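Local coordinates for endosialidase (Enterobacteria phage phi92, PDB 4HIZ), which cleaves polysialic acid chains within the polymer, probably both alpha-2,8 and alpha-2,9 linkages, as a trimeric phage enzyme, probably to breach polysialic acid capsules, at residues L112-V117 against W131-H136; V144-M149 against A160-R165; M170-A175 against P277-S282; K174-S179 against W271-L276. One frame throughout, in Å; residues are numbered along the deposited sequence. Where two conformers were deposited one is given.

Contact 1. Residues L112-V117 against W131-H136; sequences LHVAWV and WLTPIH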
# COMPACT_ATOMS: atom_id res chain seq x y z
N LEU A 112 3.61 -5.87 -22.41
CA LEU A 112 2.82 -6.86 -21.68
C LEU A 112 3.68 -7.96 -21.01
O LEU A 112 4.64 -8.45 -21.60
CB LEU A 112 1.80 -7.49 -22.64
CG LEU A 112 0.84 -8.56 -22.12
CD1 LEU A 112 -0.44 -8.48 -22.96
CD2 LEU A 112 1.45 -9.97 -22.26
N HIS A 113 3.31 -8.35 -19.78
CA HIS A 113 3.85 -9.57 -19.15
C HIS A 113 2.76 -10.61 -18.95
O HIS A 113 1.63 -10.26 -18.55
CB HIS A 113 4.39 -9.21 -17.72
CG HIS A 113 5.63 -8.38 -17.74
ND1 HIS A 113 6.89 -8.92 -17.87
CD2 HIS A 113 5.80 -7.04 -17.60
CE1 HIS A 113 7.80 -7.96 -17.79
NE2 HIS A 113 7.16 -6.81 -17.62
N VAL A 114 3.08 -11.90 -19.17
CA VAL A 114 2.24 -12.96 -18.62
C VAL A 114 2.52 -12.99 -17.12
O VAL A 114 3.67 -12.88 -16.73
CB VAL A 114 2.58 -14.30 -19.28
CG1 VAL A 114 1.69 -15.41 -18.71
CG2 VAL A 114 2.38 -14.17 -20.82
N ALA A 115 1.49 -13.07 -16.30
CA ALA A 115 1.69 -12.88 -14.85
C ALA A 115 0.74 -13.75 -14.09
O ALA A 115 -0.14 -14.37 -14.66
CB ALA A 115 1.36 -11.39 -14.53
N TRP A 116 0.85 -13.80 -12.76
CA TRP A 116 -0.26 -14.36 -12.00
C TRP A 116 -0.40 -13.63 -10.68
O TRP A 116 0.53 -12.93 -10.24
CB TRP A 116 -0.14 -15.88 -11.76
CG TRP A 116 1.11 -16.39 -11.00
CD1 TRP A 116 1.79 -15.78 -9.96
CD2 TRP A 116 1.73 -17.66 -11.20
NE1 TRP A 116 2.82 -16.60 -9.52
CE2 TRP A 116 2.82 -17.75 -10.29
CE3 TRP A 116 1.50 -18.71 -12.10
CZ2 TRP A 116 3.65 -18.87 -10.24
CZ3 TRP A 116 2.33 -19.83 -12.05
CH2 TRP A 116 3.40 -19.89 -11.13
N VAL A 117 -1.58 -13.76 -10.11
CA VAL A 117 -1.75 -13.51 -8.66
C VAL A 117 -2.24 -14.81 -8.04
O VAL A 117 -2.77 -15.70 -8.74
CB VAL A 117 -2.73 -12.33 -8.32
CG1 VAL A 117 -2.14 -10.98 -8.80
CG2 VAL A 117 -4.13 -12.59 -8.93
N TRP A 131 5.40 -11.38 -12.45
CA TRP A 131 5.66 -11.56 -13.89
C TRP A 131 6.31 -12.92 -14.10
O TRP A 131 7.32 -13.26 -13.46
CB TRP A 131 6.57 -10.46 -14.41
CG TRP A 131 5.92 -9.08 -14.37
CD1 TRP A 131 4.57 -8.79 -14.37
CD2 TRP A 131 6.60 -7.82 -14.30
NE1 TRP A 131 4.38 -7.40 -14.31
CE2 TRP A 131 5.62 -6.80 -14.29
CE3 TRP A 131 7.96 -7.47 -14.27
CZ2 TRP A 131 5.95 -5.44 -14.20
CZ3 TRP A 131 8.30 -6.10 -14.21
CH2 TRP A 131 7.30 -5.12 -14.16
N LEU A 132 5.73 -13.68 -15.03
CA LEU A 132 6.22 -15.03 -15.34
C LEU A 132 7.06 -14.98 -16.61
O LEU A 132 8.03 -15.73 -16.72
CB LEU A 132 5.04 -15.97 -15.59
CG LEU A 132 4.17 -16.11 -14.33
CD1 LEU A 132 2.85 -16.81 -14.73
CD2 LEU A 132 4.90 -16.87 -13.18
N THR A 133 6.68 -14.15 -17.57
CA THR A 133 7.55 -13.93 -18.73
C THR A 133 8.19 -12.56 -18.60
O THR A 133 7.55 -11.62 -18.10
CB THR A 133 6.75 -13.98 -20.08
OG1 THR A 133 5.66 -13.02 -20.07
CG2 THR A 133 6.10 -15.34 -20.25
N PRO A 134 9.44 -12.41 -19.04
CA PRO A 134 10.01 -11.06 -19.12
C PRO A 134 9.48 -10.40 -20.39
O PRO A 134 8.79 -11.08 -21.17
CB PRO A 134 11.49 -11.33 -19.34
CG PRO A 134 11.47 -12.59 -20.20
CD PRO A 134 10.31 -13.42 -19.67
N ILE A 135 9.75 -9.12 -20.58
CA ILE A 135 9.50 -8.54 -21.90
C ILE A 135 10.36 -9.35 -22.89
O ILE A 135 11.49 -9.73 -22.55
CB ILE A 135 9.88 -7.05 -21.94
CG1 ILE A 135 9.01 -6.26 -20.94
CG2 ILE A 135 9.72 -6.50 -23.37
CD1 ILE A 135 7.51 -6.37 -21.24
N HIS A 136 9.82 -9.64 -24.09
CA HIS A 136 10.53 -10.48 -25.04
C HIS A 136 11.91 -9.89 -25.34
O HIS A 136 12.04 -8.68 -25.54
CB HIS A 136 9.70 -10.52 -26.33
CG HIS A 136 10.10 -11.62 -27.26
ND1 HIS A 136 11.29 -11.60 -27.97
CD2 HIS A 136 9.47 -12.77 -27.60
CE1 HIS A 136 11.38 -12.70 -28.69
NE2 HIS A 136 10.29 -13.42 -28.50
O HOH W 1 6.14 -10.86 -21.59
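Thr133 OG1 has two partners: it accepts the amide hydrogen of Val114 N at 3.0 Å and gives its own proton to a water. OG1 sits between the backbone N and the carbonyl carbon of Thr133 (chi1 57°), the rotamer that carries it to the strand. The water passes its two protons on to Leu112 O and Pro134 O. One residue along, His113 ND1 donates to Thr133 O at 2.8 Å, nearly straight and in the plane of both the ring and the carbonyl; this bond fixes how the imidazole is rotated. The ring is then sandwiched. The five-membered ring of Trp131 lies flat on one face, centroids 3.6 Å apart and planes at 6°, while Ile135 CD1 covers the opposite face toward the rim. Val114 O takes the amide of Leu132 N at 2.8 Å and, weakly, that of Thr133. Beyond it, Leu132 CD2 stands over the centre of the six-membered ring of Trp116, 3.6 Å from the centroid, and CD1 reaches CE3; the indole NH of Trp116 turns instead to Glu130. A second subunit brings His578 to the His113 ring and bonds the Trp131 backbone. Ala115 and Trp131, a single antiparallel non-hydrogen-bonded pair, join strand 113-119 to the short strand 130-131 in a beta-propeller blade, from which the loop leads to His136 of the glycan pocket.

Contact 2. Residues V144-M149 against A160-R165; sequences VNYHCM and AVIETR. With FRU (beta-D-fructofuranose), chain G; EDO (1,2-ethanediol), chain P.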
# COMPACT_ATOMS: atom_id res chain seq x y z
N VAL A 144 8.05 -7.93 -31.44
CA VAL A 144 7.18 -9.00 -30.99
C VAL A 144 7.18 -9.03 -29.46
O VAL A 144 8.08 -8.47 -28.81
CB VAL A 144 7.67 -10.40 -31.45
CG1 VAL A 144 7.55 -10.51 -33.00
CG2 VAL A 144 9.12 -10.67 -31.00
N ASN A 145 6.18 -9.68 -28.89
CA ASN A 145 6.20 -9.89 -27.42
C ASN A 145 5.38 -11.13 -27.06
O ASN A 145 4.64 -11.67 -27.91
CB ASN A 145 5.70 -8.63 -26.67
CG ASN A 145 6.05 -8.67 -25.18
OD1 ASN A 145 7.02 -9.30 -24.75
ND2 ASN A 145 5.25 -7.97 -24.40
N TYR A 146 5.45 -11.55 -25.79
CA TYR A 146 4.80 -12.78 -25.38
C TYR A 146 3.29 -12.62 -25.12
O TYR A 146 2.79 -11.49 -25.02
CB TYR A 146 5.49 -13.30 -24.15
CG TYR A 146 6.91 -13.77 -24.35
CD1 TYR A 146 7.22 -14.78 -25.29
CD2 TYR A 146 7.94 -13.24 -23.58
CE1 TYR A 146 8.52 -15.25 -25.43
CE2 TYR A 146 9.26 -13.70 -23.71
CZ TYR A 146 9.54 -14.71 -24.63
OH TYR A 146 10.84 -15.16 -24.75
N HIS A 147 2.58 -13.75 -25.00
CA HIS A 147 1.13 -13.78 -24.82
C HIS A 147 0.79 -15.22 -24.40
O HIS A 147 1.47 -16.17 -24.78
CB HIS A 147 0.50 -13.46 -26.19
CG HIS A 147 -1.00 -13.42 -26.21
ND1 HIS A 147 -1.78 -14.53 -26.51
CD2 HIS A 147 -1.85 -12.38 -26.07
CE1 HIS A 147 -3.05 -14.17 -26.51
NE2 HIS A 147 -3.12 -12.87 -26.24
N CYS A 148 -0.25 -15.40 -23.59
CA CYS A 148 -0.61 -16.75 -23.19
C CYS A 148 -2.06 -16.84 -22.81
O CYS A 148 -2.54 -16.00 -22.01
CB CYS A 148 0.27 -17.18 -21.99
SG CYS A 148 -0.08 -18.86 -21.35
N MET A 149 -2.76 -17.84 -23.33
CA MET A 149 -4.10 -18.20 -22.88
C MET A 149 -4.23 -19.69 -22.53
O MET A 149 -5.35 -20.17 -22.28
CB MET A 149 -5.17 -17.78 -23.90
CG MET A 149 -5.31 -16.24 -24.01
SD MET A 149 -6.55 -15.85 -25.24
CE MET A 149 -6.64 -14.07 -24.99
N ALA A 160 2.89 -24.24 -20.05
CA ALA A 160 2.22 -23.08 -20.63
C ALA A 160 2.54 -23.01 -22.12
O ALA A 160 3.69 -23.29 -22.52
CB ALA A 160 2.68 -21.78 -19.92
N VAL A 161 1.57 -22.61 -22.94
CA VAL A 161 1.92 -22.33 -24.32
C VAL A 161 2.17 -20.83 -24.38
O VAL A 161 1.23 -20.03 -24.32
CB VAL A 161 0.82 -22.72 -25.34
CG1 VAL A 161 1.29 -22.39 -26.79
CG2 VAL A 161 0.52 -24.21 -25.21
N ILE A 162 3.45 -20.48 -24.44
CA ILE A 162 3.86 -19.09 -24.47
C ILE A 162 4.02 -18.69 -25.92
O ILE A 162 4.87 -19.23 -26.66
CB ILE A 162 5.17 -18.86 -23.71
CG1 ILE A 162 4.98 -19.22 -22.22
CG2 ILE A 162 5.63 -17.42 -23.89
CD1 ILE A 162 3.84 -18.41 -21.49
N GLU A 163 3.16 -17.80 -26.35
CA GLU A 163 3.10 -17.36 -27.74
C GLU A 163 3.97 -16.14 -27.95
O GLU A 163 4.08 -15.29 -27.07
CB GLU A 163 1.65 -16.99 -28.07
CG GLU A 163 0.70 -18.21 -28.08
CD GLU A 163 -0.73 -17.83 -28.38
OE1 GLU A 163 -1.09 -16.62 -28.26
OE2 GLU A 163 -1.51 -18.75 -28.71
N THR A 164 4.52 -16.01 -29.16
CA THR A 164 5.21 -14.80 -29.56
C THR A 164 4.35 -14.14 -30.63
O THR A 164 4.07 -14.77 -31.67
CB THR A 164 6.61 -15.12 -30.13
OG1 THR A 164 7.44 -15.64 -29.11
CG2 THR A 164 7.28 -13.87 -30.69
N ARG A 165 3.90 -12.91 -30.40
CA ARG A 165 2.96 -12.25 -31.32
C ARG A 165 3.52 -10.91 -31.76
O ARG A 165 4.27 -10.25 -31.02
CB ARG A 165 1.57 -12.05 -30.66
CG ARG A 165 1.06 -13.39 -30.00
CD ARG A 165 -0.46 -13.36 -29.64
NE ARG A 165 -1.29 -13.30 -30.85
CZ ARG A 165 -2.07 -14.30 -31.29
NH1 ARG A 165 -2.77 -14.14 -32.41
NH2 ARG A 165 -2.17 -15.43 -30.59
C1 FRU G . 14.53 -16.20 -29.15
C2 FRU G . 13.93 -16.98 -28.08
C3 FRU G . 12.51 -17.16 -27.90
C4 FRU G . 12.41 -17.83 -26.58
C5 FRU G . 13.59 -17.26 -25.86
C6 FRU G . 14.05 -18.03 -24.63
O1 FRU G . 14.41 -14.89 -28.62
O2 FRU G . 14.14 -18.32 -28.70
O3 FRU G . 11.76 -17.75 -28.99
O4 FRU G . 11.14 -17.48 -25.94
O5 FRU G . 14.66 -17.18 -26.84
O6 FRU G . 14.64 -19.23 -25.02
C1 EDO P . -5.25 -10.47 -25.54
O1 EDO P . -5.29 -11.23 -26.75
C2 EDO P . -4.71 -9.10 -25.89
O2 EDO P . -5.46 -8.66 -27.03
O HOH W 2 -1.39 -19.68 -25.01
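This is an antiparallel beta hairpin, strands 144-154 and 157-166, forming the first two strands of a four-stranded sheet, a blade of the catalytic beta propeller. Asn145 and Arg165 make a hydrogen-bonded pair, Asn145 N to Arg165 O and Arg165 N to Asn145 O, both 2.9 Å; Tyr146 faces Thr164 across a non-hydrogen-bonded pair, and Glu163 N donates to His147 O. Where the chain turns a corner at Met149, a water bridges Met149 N to Val161 O.

The two faces of the hairpin differ. On one, Tyr146 CD1 rests on Ile162 CG2 at 3.4 Å, and Tyr146 OH lies 2.6 Å from O4 of the bound fructose, making this face part of the glycan pocket. Farther along the same hairpin, Thr164 CG2 packs against Val144 CB. The other face carries a buried polar cluster of His147, Glu163 and Arg165. With CG anti to the backbone N (chi1 -179°), the imidazole of His147 runs beside the Glu163 side chain, pointing the same way. Arg165 bends at its third torsion, laying CD over one face of the imidazole, 3.7 Å from the centroid. The guanidinium is held by Met170 O and Thr290 O as well, and Glu163 OE2 by Thr292, which ties the cluster to the next blade. Two donors converge on Glu163 OE1 from opposite faces of the carboxylate: His147 ND1 at 2.8 Å, with OE1 28° out of the imidazole plane, and, in a salt bridge, Arg165 NH2 at 2.8 Å, with OE1 in the guanidinium plane.

Contact 3. Residues M170-A175 against P277-S282; sequences MRLKKA and PDVAYS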
# COMPACT_ATOMS: atom_id res chain seq x y z
N MET A 170 -0.88 -8.26 -33.96
CA MET A 170 -1.23 -9.34 -33.07
C MET A 170 -1.18 -10.73 -33.68
O MET A 170 -1.62 -11.68 -33.04
CB MET A 170 -2.61 -9.11 -32.44
CG MET A 170 -2.56 -8.29 -31.12
SD MET A 170 -1.66 -9.22 -29.84
CE MET A 170 -2.87 -10.45 -29.36
N ARG A 171 -0.64 -10.86 -34.89
CA ARG A 171 -0.56 -12.22 -35.44
C ARG A 171 0.43 -13.08 -34.68
O ARG A 171 1.44 -12.60 -34.14
CB ARG A 171 -0.22 -12.20 -36.95
CG ARG A 171 -1.39 -11.65 -37.73
CD ARG A 171 -1.10 -11.59 -39.21
NE ARG A 171 -2.20 -10.92 -39.89
CZ ARG A 171 -2.12 -10.53 -41.16
NH1 ARG A 171 -0.98 -10.70 -41.80
NH2 ARG A 171 -3.14 -9.93 -41.76
N LEU A 172 0.16 -14.38 -34.68
CA LEU A 172 1.00 -15.32 -33.95
C LEU A 172 2.25 -15.64 -34.79
O LEU A 172 2.13 -16.24 -35.89
CB LEU A 172 0.19 -16.59 -33.67
CG LEU A 172 0.93 -17.69 -32.90
CD1 LEU A 172 1.44 -17.17 -31.54
CD2 LEU A 172 0.02 -18.89 -32.70
N LYS A 173 3.43 -15.21 -34.35
CA LYS A 173 4.68 -15.53 -35.05
C LYS A 173 5.12 -16.96 -34.80
O LYS A 173 5.44 -17.68 -35.75
CB LYS A 173 5.79 -14.57 -34.66
CG LYS A 173 7.13 -14.86 -35.33
CD LYS A 173 8.15 -13.79 -34.95
CE LYS A 173 9.44 -13.91 -35.74
NZ LYS A 173 10.29 -14.99 -35.19
N LYS A 174 5.16 -17.39 -33.53
CA LYS A 174 5.45 -18.78 -33.22
C LYS A 174 4.93 -19.04 -31.82
O LYS A 174 4.55 -18.11 -31.11
CB LYS A 174 6.95 -19.05 -33.26
CG LYS A 174 7.73 -18.25 -32.20
CD LYS A 174 9.25 -18.34 -32.42
CE LYS A 174 9.82 -19.66 -31.97
NZ LYS A 174 11.16 -19.94 -32.62
N ALA A 175 4.90 -20.30 -31.42
CA ALA A 175 4.45 -20.64 -30.08
C ALA A 175 5.39 -21.68 -29.49
O ALA A 175 5.92 -22.54 -30.22
CB ALA A 175 3.01 -21.18 -30.11
N PRO A 277 5.85 -26.92 -33.82
CA PRO A 277 5.85 -26.68 -35.27
C PRO A 277 4.49 -26.33 -35.83
O PRO A 277 3.50 -26.96 -35.49
CB PRO A 277 6.30 -28.03 -35.84
CG PRO A 277 7.15 -28.62 -34.78
CD PRO A 277 6.49 -28.20 -33.46
N ASP A 278 4.48 -25.30 -36.68
CA ASP A 278 3.29 -24.84 -37.42
C ASP A 278 2.20 -24.21 -36.55
O ASP A 278 1.09 -23.97 -37.04
CB ASP A 278 2.68 -25.95 -38.29
CG ASP A 278 3.54 -26.31 -39.49
OD1 ASP A 278 4.23 -25.42 -40.05
OD2 ASP A 278 3.52 -27.50 -39.87
N VAL A 279 2.49 -23.93 -35.28
CA VAL A 279 1.52 -23.21 -34.46
C VAL A 279 1.82 -21.73 -34.62
O VAL A 279 2.67 -21.18 -33.93
CB VAL A 279 1.58 -23.67 -33.01
CG1 VAL A 279 0.53 -22.89 -32.17
CG2 VAL A 279 1.32 -25.19 -32.98
N ALA A 280 1.17 -21.10 -35.60
CA ALA A 280 1.53 -19.75 -36.04
C ALA A 280 0.47 -19.28 -37.02
O ALA A 280 -0.29 -20.08 -37.55
CB ALA A 280 2.89 -19.75 -36.75
N TYR A 281 0.40 -17.97 -37.23
CA TYR A 281 -0.41 -17.44 -38.32
C TYR A 281 0.04 -18.08 -39.64
O TYR A 281 1.23 -18.28 -39.86
CB TYR A 281 -0.21 -15.94 -38.42
CG TYR A 281 -1.06 -15.33 -39.50
CD1 TYR A 281 -2.38 -15.00 -39.24
CD2 TYR A 281 -0.55 -15.10 -40.78
CE1 TYR A 281 -3.19 -14.42 -40.22
CE2 TYR A 281 -1.35 -14.53 -41.76
CZ TYR A 281 -2.67 -14.20 -41.47
OH TYR A 281 -3.47 -13.62 -42.43
N SER A 282 -0.94 -18.35 -40.50
CA SER A 282 -0.66 -18.85 -41.86
C SER A 282 -1.86 -18.49 -42.73
O SER A 282 -2.99 -18.41 -42.24
CB SER A 282 -0.45 -20.36 -41.82
OG SER A 282 -0.29 -20.83 -43.17
O HOH W 3 5.26 -22.18 -33.58
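Arg171 and Tyr281 lie flat on one another, guanidinium and phenol planes 3° apart. The arginine is extended from CG to NE and runs across the ring: CD stands over the centre of the face, 3.5 Å from the ring centroid, and the guanidinium continues outward to the phenol oxygen. There Arg171 CZ is 3.6 Å from Tyr281 OH, which sits over the middle of the guanidinium. The cation-pi contact is therefore off-centre, Arg171 CZ being 4.3 Å from the ring centroid, and much of the overlap is made by the aliphatic part of the arginine. Tyr281 reaches this place because its ring is anti to the backbone N (chi1 -178°), swinging out alongside Arg171; Asp313 and Ile314 also touch the ring.

Beside the stack, Tyr281 N donates to Leu172 O at 2.8 Å, the single direct hydrogen bond between 170-175 and 277-282. Leu172 turns inward, its CD2 against Val279 O and, more loosely, Val279 CG1. That same CG1 meets Ala175 CB at 3.6 Å, so one valine methyl touches both the leucine and the alanine. Ala280 CB presses on Lys173 O at 3.4 Å. Ala175 N is too poorly angled for Val279 O, and a water accepts from Ala175 N at 2.9 Å instead and bridges to that oxygen.

Lys173 and Lys174 both face Thr164 of strand 157-166, a classic beta bulge in strand 172-181. The whole arrangement is a linker running along the strand: the chain leaving the outermost strand 272-275 runs antiparallel beside strand 172-181 before starting the next propeller blade.

Contact 4. Residues K174-S179 against W271-L276; sequences KAELWS and WEITEL. With FRU (beta-D-fructofuranose), chain G.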
# COMPACT_ATOMS: atom_id res chain seq x y z
N LYS A 174 5.16 -17.39 -33.53
CA LYS A 174 5.45 -18.78 -33.22
C LYS A 174 4.93 -19.04 -31.82
O LYS A 174 4.55 -18.11 -31.11
CB LYS A 174 6.95 -19.05 -33.26
CG LYS A 174 7.73 -18.25 -32.20
CD LYS A 174 9.25 -18.34 -32.42
CE LYS A 174 9.82 -19.66 -31.97
NZ LYS A 174 11.16 -19.94 -32.62
N ALA A 175 4.90 -20.30 -31.42
CA ALA A 175 4.45 -20.64 -30.08
C ALA A 175 5.39 -21.68 -29.49
O ALA A 175 5.92 -22.54 -30.22
CB ALA A 175 3.01 -21.18 -30.11
N GLU A 176 5.58 -21.59 -28.17
CA GLU A 176 6.51 -22.50 -27.49
C GLU A 176 5.82 -23.13 -26.33
O GLU A 176 5.04 -22.46 -25.64
CB GLU A 176 7.75 -21.75 -26.99
CG GLU A 176 8.63 -21.21 -28.14
CD GLU A 176 9.61 -20.12 -27.68
OE1 GLU A 176 9.30 -19.33 -26.75
OE2 GLU A 176 10.70 -20.05 -28.29
N LEU A 177 6.11 -24.40 -26.09
CA LEU A 177 5.65 -25.04 -24.86
C LEU A 177 6.73 -24.74 -23.81
O LEU A 177 7.89 -25.10 -24.02
CB LEU A 177 5.45 -26.56 -25.10
CG LEU A 177 4.87 -27.27 -23.86
CD1 LEU A 177 3.40 -26.87 -23.61
CD2 LEU A 177 5.03 -28.80 -24.02
N TRP A 178 6.38 -24.04 -22.72
CA TRP A 178 7.33 -23.77 -21.63
C TRP A 178 6.96 -24.65 -20.46
O TRP A 178 5.76 -24.81 -20.15
CB TRP A 178 7.24 -22.30 -21.17
CG TRP A 178 7.83 -21.25 -22.09
CD1 TRP A 178 7.96 -21.29 -23.45
CD2 TRP A 178 8.34 -19.97 -21.66
NE1 TRP A 178 8.54 -20.10 -23.90
CE2 TRP A 178 8.78 -19.28 -22.83
CE3 TRP A 178 8.49 -19.36 -20.42
CZ2 TRP A 178 9.35 -18.00 -22.77
CZ3 TRP A 178 9.07 -18.09 -20.36
CH2 TRP A 178 9.46 -17.41 -21.52
N SER A 179 7.95 -25.23 -19.78
CA SER A 179 7.63 -25.96 -18.55
C SER A 179 8.70 -25.85 -17.51
O SER A 179 9.86 -25.62 -17.81
CB SER A 179 7.31 -27.45 -18.81
OG SER A 179 8.49 -28.21 -18.99
N TRP A 271 13.57 -22.79 -17.62
CA TRP A 271 12.39 -23.22 -18.35
C TRP A 271 12.83 -24.20 -19.44
O TRP A 271 13.81 -23.96 -20.13
CB TRP A 271 11.73 -22.03 -19.01
CG TRP A 271 11.04 -21.05 -18.09
CD1 TRP A 271 11.52 -19.84 -17.67
CD2 TRP A 271 9.71 -21.16 -17.56
NE1 TRP A 271 10.56 -19.19 -16.88
CE2 TRP A 271 9.44 -19.97 -16.83
CE3 TRP A 271 8.70 -22.14 -17.66
CZ2 TRP A 271 8.23 -19.76 -16.18
CZ3 TRP A 271 7.49 -21.92 -17.03
CH2 TRP A 271 7.26 -20.73 -16.30
N GLU A 272 12.11 -25.29 -19.58
CA GLU A 272 12.23 -26.09 -20.82
C GLU A 272 11.37 -25.38 -21.84
O GLU A 272 10.21 -25.12 -21.57
CB GLU A 272 11.67 -27.48 -20.57
CG GLU A 272 11.66 -28.29 -21.88
CD GLU A 272 10.77 -29.52 -21.76
OE1 GLU A 272 9.54 -29.38 -21.46
OE2 GLU A 272 11.32 -30.62 -21.93
N ILE A 273 11.94 -25.05 -23.00
CA ILE A 273 11.23 -24.24 -24.01
C ILE A 273 11.33 -24.98 -25.34
O ILE A 273 12.43 -25.23 -25.85
CB ILE A 273 11.87 -22.85 -24.12
CG1 ILE A 273 11.64 -22.08 -22.80
CG2 ILE A 273 11.33 -22.07 -25.32
CD1 ILE A 273 12.30 -20.72 -22.81
N THR A 274 10.18 -25.37 -25.87
CA THR A 274 10.12 -26.20 -27.07
C THR A 274 9.24 -25.53 -28.11
O THR A 274 8.07 -25.29 -27.84
CB THR A 274 9.51 -27.58 -26.73
OG1 THR A 274 10.26 -28.20 -25.67
CG2 THR A 274 9.53 -28.49 -27.97
N GLU A 275 9.77 -25.31 -29.31
CA GLU A 275 8.96 -24.72 -30.38
C GLU A 275 7.89 -25.72 -30.83
O GLU A 275 8.18 -26.94 -30.95
CB GLU A 275 9.84 -24.32 -31.57
CG GLU A 275 9.09 -23.53 -32.61
CD GLU A 275 10.02 -22.94 -33.65
OE1 GLU A 275 11.22 -23.28 -33.65
OE2 GLU A 275 9.55 -22.12 -34.47
N LEU A 276 6.67 -25.23 -31.05
CA LEU A 276 5.57 -26.08 -31.52
C LEU A 276 5.45 -25.90 -33.04
O LEU A 276 4.99 -24.86 -33.51
CB LEU A 276 4.26 -25.70 -30.82
CG LEU A 276 4.28 -25.85 -29.28
CD1 LEU A 276 2.93 -25.44 -28.64
CD2 LEU A 276 4.63 -27.31 -28.88
C1 FRU G . 14.53 -16.20 -29.15
C2 FRU G . 13.93 -16.98 -28.08
C3 FRU G . 12.51 -17.16 -27.90
C4 FRU G . 12.41 -17.83 -26.58
C5 FRU G . 13.59 -17.26 -25.86
C6 FRU G . 14.05 -18.03 -24.63
O1 FRU G . 14.41 -14.89 -28.62
O2 FRU G . 14.14 -18.32 -28.70
O3 FRU G . 11.76 -17.75 -28.99
O4 FRU G . 11.14 -17.48 -25.94
O5 FRU G . 14.66 -17.18 -26.84
O6 FRU G . 14.64 -19.23 -25.02
O HOH W 3 5.26 -22.18 -33.58
O HOH W 4 8.69 -27.75 -23.49
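Backbone donors and acceptors pair off regularly between Lys174-Ser179 and Trp271-Leu276. Leu177 with Thr274 and Ser179 with Glu272 are antiparallel hydrogen-bonded pairs, each with two N-H...O bonds, and Leu276 N adds a fifth to Ala175 O at 2.9 Å. Leu177 O also accepts a proton from a water that donates a second to Glu272 OE1 and lies within hydrogen-bonding distance of Thr274 OG1. In the Ser179 conformer given, Ser179 OG also donates to Glu272 OE1 at 2.9 Å, coming from above the carboxylate plane, while OE2 forms a salt bridge with Lys211. At the other end, Lys174, bent at its third torsion, reaches Glu275 OE2 with NZ in a long, weak ion pair of 3.3 Å.

The face bearing Glu176, Trp178 and Ile273 belongs to the glycan pocket. Trp178 NE1 donates to Glu176 OE1 at 3.0 Å, almost straight (175°) and in the indole plane. Glu176 OE1 also accepts from fructose O4, and Glu176 OE2 from O3 at 2.6 Å, so each carboxylate oxygen takes one sugar hydroxyl. Ile273 lies alongside Trp178, pointing the same way, with CG1 3.8 Å from the centroid of the five-membered ring, over its face; its CG2 rests on the Glu176 carboxylate carbon. Farther out, the edge of the Trp178 six-membered ring points at the face of Trp271, planes at 54°.

The indole N-H of Trp178, which itself lines the pocket, probably steadies Glu176 and leaves its two oxygens placed to accept from neighbouring sugar hydroxyls, with Ile273 giving the apolar side of the site.

From the N terminus, contact 1 closes a short loop between strand 113-119 and the segment leading to His136. Contact 2 follows in series, closing the hairpin of 144-154 and 157-166; the two meet where Asn145 bonds both Leu112 and His136. Strand 172-181 then continues the sheet beside 157-166, and contacts 3 and 4 start from it, sharing Lys174, Ala175 and a water. Both span the long excursion that holds the eight-stranded sheet: contact 4 adds the outer strand 272-275, and contact 3, its partner lying later in the chain, encloses it. Contacts 2 and 4 converge on one bound fructose, while contact 3 lies toward the following blade.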